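Long-range contacts in Galactose/lactose metabolism regulatory protein GAL80 (Saccharomyces cerevisiae, PDB 3BTV), which represses the galactose and lactose metabolic genes of yeast by binding the activator GAL4 and blocking its action when no inducing sugar is present: residues Q154-P159 against N367-L371; Y160-A164 against I317-V321. The protein carries 1 engineered substitution. All coordinates share one frame; numbering follows the deposited sequence.

Contact 1: residues Q154-P159 against N367-L371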
# COMPACT_ATOMS: atom_id res chain seq x y z
N GLN B 154 21.04 13.21 -1.69
CA GLN B 154 22.18 12.44 -1.19
C GLN B 154 21.83 11.00 -0.88
O GLN B 154 22.71 10.20 -0.55
CB GLN B 154 22.79 13.11 0.04
CG GLN B 154 22.03 12.83 1.32
CD GLN B 154 20.73 13.58 1.40
OE1 GLN B 154 20.63 14.72 0.94
NE2 GLN B 154 19.72 12.95 1.99
N GLY B 155 20.54 10.66 -0.99
CA GLY B 155 20.09 9.29 -0.81
C GLY B 155 20.66 8.40 -1.90
O GLY B 155 20.91 7.21 -1.70
N ARG B 156 20.87 8.99 -3.07
CA ARG B 156 21.45 8.26 -4.19
C ARG B 156 22.89 7.83 -3.88
O ARG B 156 23.47 7.02 -4.61
CB ARG B 156 21.44 9.12 -5.45
CG ARG B 156 20.05 9.47 -5.96
CD ARG B 156 20.11 10.29 -7.26
NE ARG B 156 18.83 10.24 -7.96
CZ ARG B 156 18.70 10.25 -9.28
NH1 ARG B 156 19.77 10.30 -10.06
NH2 ARG B 156 17.49 10.18 -9.83
N LYS B 157 23.47 8.38 -2.80
CA LYS B 157 24.86 8.10 -2.42
C LYS B 157 24.95 7.21 -1.18
O LYS B 157 26.05 6.94 -0.69
CB LYS B 157 25.62 9.40 -2.13
CG LYS B 157 25.97 10.21 -3.37
CD LYS B 157 26.74 9.39 -4.40
CE LYS B 157 26.75 10.13 -5.74
NZ LYS B 157 27.21 9.30 -6.89
N SER B 158 23.82 6.79 -0.65
CA SER B 158 23.83 5.86 0.48
C SER B 158 24.45 4.53 0.06
O SER B 158 24.24 4.06 -1.05
CB SER B 158 22.41 5.61 0.98
OG SER B 158 22.34 4.40 1.73
N PRO B 159 25.21 3.91 0.97
CA PRO B 159 25.84 2.63 0.62
C PRO B 159 24.76 1.56 0.46
O PRO B 159 24.90 0.64 -0.34
CB PRO B 159 26.73 2.32 1.84
CG PRO B 159 26.85 3.63 2.58
CD PRO B 159 25.57 4.35 2.32
N ASN B 367 26.05 10.27 3.92
CA ASN B 367 25.50 10.39 2.59
C ASN B 367 25.93 11.68 1.91
O ASN B 367 26.35 11.66 0.75
CB ASN B 367 23.98 10.24 2.61
CG ASN B 367 23.55 8.85 3.02
OD1 ASN B 367 24.39 7.97 3.16
ND2 ASN B 367 22.25 8.64 3.22
N ILE B 368 25.86 12.79 2.64
CA ILE B 368 26.32 14.06 2.08
C ILE B 368 27.82 14.00 1.80
O ILE B 368 28.31 14.60 0.84
CB ILE B 368 26.02 15.27 3.01
CG1 ILE B 368 24.57 15.71 2.86
CG2 ILE B 368 26.92 16.43 2.65
CD1 ILE B 368 23.57 14.78 3.50
N HIS B 369 28.56 13.27 2.63
CA HIS B 369 30.00 13.17 2.45
C HIS B 369 30.29 12.49 1.12
O HIS B 369 31.15 12.93 0.36
CB HIS B 369 30.63 12.37 3.58
CG HIS B 369 32.13 12.29 3.49
ND1 HIS B 369 32.78 11.20 2.93
CD2 HIS B 369 33.10 13.16 3.86
CE1 HIS B 369 34.08 11.41 2.98
NE2 HIS B 369 34.30 12.58 3.53
N ARG B 370 29.56 11.42 0.86
CA ARG B 370 29.78 10.60 -0.32
C ARG B 370 29.36 11.34 -1.58
O ARG B 370 29.85 11.07 -2.68
CB ARG B 370 29.05 9.25 -0.19
CG ARG B 370 29.77 8.28 0.76
CD ARG B 370 28.88 7.13 1.21
NE ARG B 370 28.64 6.15 0.15
CZ ARG B 370 29.14 4.91 0.13
NH1 ARG B 370 29.92 4.48 1.11
NH2 ARG B 370 28.85 4.11 -0.88
N LEU B 371 28.45 12.30 -1.41
CA LEU B 371 28.06 13.17 -2.52
C LEU B 371 29.22 14.11 -2.89
O LEU B 371 29.56 14.25 -4.06
CB LEU B 371 26.82 13.98 -2.13
CG LEU B 371 26.33 15.01 -3.15
CD1 LEU B 371 26.17 14.38 -4.53
CD2 LEU B 371 25.02 15.64 -2.67

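Contact 2: residues Y160-A164 against I317-V321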
# COMPACT_ATOMS: atom_id res chain seq x y z
N TYR B 160 23.69 1.67 1.24
CA TYR B 160 22.56 0.74 1.12
C TYR B 160 21.85 0.84 -0.23
O TYR B 160 21.54 -0.18 -0.86
CB TYR B 160 21.58 0.97 2.25
CG TYR B 160 22.21 0.77 3.61
CD1 TYR B 160 22.56 1.86 4.41
CD2 TYR B 160 22.47 -0.50 4.09
CE1 TYR B 160 23.14 1.67 5.67
CE2 TYR B 160 23.06 -0.70 5.34
CZ TYR B 160 23.40 0.38 6.12
OH TYR B 160 23.98 0.17 7.36
N ILE B 161 21.58 2.06 -0.65
CA ILE B 161 20.94 2.29 -1.94
C ILE B 161 21.79 1.76 -3.08
O ILE B 161 21.30 1.05 -3.95
CB ILE B 161 20.68 3.80 -2.17
CG1 ILE B 161 19.85 4.38 -1.02
CG2 ILE B 161 19.97 4.04 -3.49
CD1 ILE B 161 18.64 3.57 -0.69
N LEU B 162 23.08 2.09 -3.07
CA LEU B 162 23.96 1.65 -4.16
C LEU B 162 24.08 0.13 -4.21
O LEU B 162 24.07 -0.46 -5.28
CB LEU B 162 25.34 2.31 -4.03
CG LEU B 162 25.28 3.81 -4.32
CD1 LEU B 162 26.58 4.48 -3.93
CD2 LEU B 162 24.95 4.04 -5.79
N ARG B 163 24.19 -0.52 -3.04
CA ARG B 163 24.22 -1.99 -3.00
C ARG B 163 22.92 -2.57 -3.57
O ARG B 163 22.95 -3.48 -4.39
CB ARG B 163 24.44 -2.50 -1.57
CG ARG B 163 25.90 -2.47 -1.10
CD ARG B 163 26.62 -3.80 -1.33
NE ARG B 163 27.94 -3.86 -0.69
CZ ARG B 163 28.65 -4.97 -0.51
NH1 ARG B 163 28.19 -6.14 -0.92
NH2 ARG B 163 29.84 -4.91 0.09
N ALA B 164 21.78 -2.03 -3.16
CA ALA B 164 20.50 -2.51 -3.71
C ALA B 164 20.44 -2.33 -5.23
O ALA B 164 20.03 -3.26 -5.98
CB ALA B 164 19.34 -1.82 -3.04
N ILE B 317 18.00 5.22 5.46
CA ILE B 317 18.11 3.77 5.29
C ILE B 317 19.28 3.27 6.11
O ILE B 317 20.37 3.84 6.05
CB ILE B 317 18.29 3.35 3.82
CG1 ILE B 317 17.04 3.72 3.02
CG2 ILE B 317 18.55 1.85 3.72
CD1 ILE B 317 15.80 3.05 3.54
N SER B 318 19.05 2.22 6.89
CA SER B 318 20.06 1.75 7.80
C SER B 318 20.22 0.23 7.74
O SER B 318 21.03 -0.34 8.46
CB SER B 318 19.74 2.19 9.23
OG SER B 318 18.59 1.52 9.71
N ASN B 319 19.45 -0.43 6.88
CA ASN B 319 19.52 -1.88 6.77
C ASN B 319 19.06 -2.40 5.41
O ASN B 319 18.04 -1.95 4.89
CB ASN B 319 18.68 -2.51 7.88
CG ASN B 319 19.07 -3.94 8.15
OD1 ASN B 319 20.25 -4.29 8.17
ND2 ASN B 319 18.08 -4.79 8.38
N LEU B 320 19.83 -3.32 4.83
CA LEU B 320 19.44 -4.00 3.58
C LEU B 320 19.44 -5.53 3.76
O LEU B 320 20.43 -6.13 4.21
CB LEU B 320 20.38 -3.62 2.42
CG LEU B 320 20.27 -4.41 1.11
CD1 LEU B 320 18.93 -4.19 0.42
CD2 LEU B 320 21.39 -4.02 0.18
N VAL B 321 18.33 -6.14 3.40
CA VAL B 321 18.16 -7.58 3.54
C VAL B 321 17.74 -8.23 2.22
O VAL B 321 16.86 -7.73 1.53
CB VAL B 321 17.08 -7.91 4.59
CG1 VAL B 321 17.08 -9.39 4.89
CG2 VAL B 321 17.33 -7.12 5.89

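Contact 1: residues Q154-P159 against N367-L371
Arg370 NE donates a hydrogen bond of 2.8 Å to the backbone O of Lys157. The acceptor belongs to a 3-10 turn, residues 154-157, that follows strand 148-152 of the Rossmann-type parallel sheet and leads into helix 159-169. The donor stands on helix 363-380. The nitrogen meets the carbonyl almost head-on, with a C=O...N angle of 173°. The oxygen lies about 30° out of the guanidinium plane, and the N-H...O bond is bent. Arg370 turns at its third torsion (chi3 73°), which brings the guanidinium alongside Pro159. Pro159 CG sits over one face of the Arg370 guanidinium, offset toward its rim, 3.5 Å from Arg370 NH1. Asn367 pushes its CB against the turn, 3.4 Å from Gln154 O. Asn367 OD1 lies 3.5 Å from Ser158 CA and is hydrogen-bonded to Tyr361 OH. Ser158 is the N-cap of helix 159-169, and its OG makes weak bonds to the N atoms of Tyr160 and Ile161. The Lys157 side chain runs on past helix 363-380, and its NZ bonds to Gly401 O. Nearer its root, Lys157 CG lies against the helix backbone, 3.7 Å from Leu371 CA.

Contact 2: residues Y160-A164 against I317-V321
A classic beta bulge, formed where Ser318 and Asn319 both face Glu309 on the adjacent strand, meets the Tyr160 ring of helix 159-169. The carbonyl carbon of Ser318 and the N of Asn319 lie over one face of the ring, both toward its rim. The Asn319 N is 3.9 Å from Tyr160 CE2. Ile317 O approaches the ring obliquely, 3.4 Å from Tyr160 CD1. The phenol hydroxyl is hydrogen-bonded to the backbone N of Leu358, and Ser318 O to His357 ND1, so both groups are tied to the chain just after strand 352-356. Here the first helix turns lie against the large mixed sheet of the C-terminal domain, at the start of strand 319-324. The local helix and strand axes run nearly parallel, 18° apart, with a closest approach of 8.9 Å. The first torsion of Ile317 sends its two branches different ways. Ile317 CG2 packs on Tyr160 CB at 3.5 Å. Ile317 CG1 meets Ile161 CD1 at 4.0 Å, the two side chains crossing at about a right angle. Leu320 points at the helix. Leu320 CD2 rests 3.8 Å from Arg163 CB, and Leu320 CD1 lies 4.2 Å from Ala164 CB.

The two contacts are about 12 Å apart, centre to centre. Their first segments are consecutive: residues 154-159 run straight into 160-164, at the start of helix 159-169. Along the chain the order is 154-159, 160-164, 317-321, 367-371, so contact 2 falls wholly between the two halves of contact 1. They also touch directly, with Arg156 O 3.5 Å from Leu162 CD2. Contact 1 fixes the exit from the parallel Rossmann sheet to helix 363-380. Contact 2 seats the helix that follows on the mixed sheet of the C-terminal domain. Together they tie the passage between the nucleotide-binding-type fold and that sheet to two later parts of the chain.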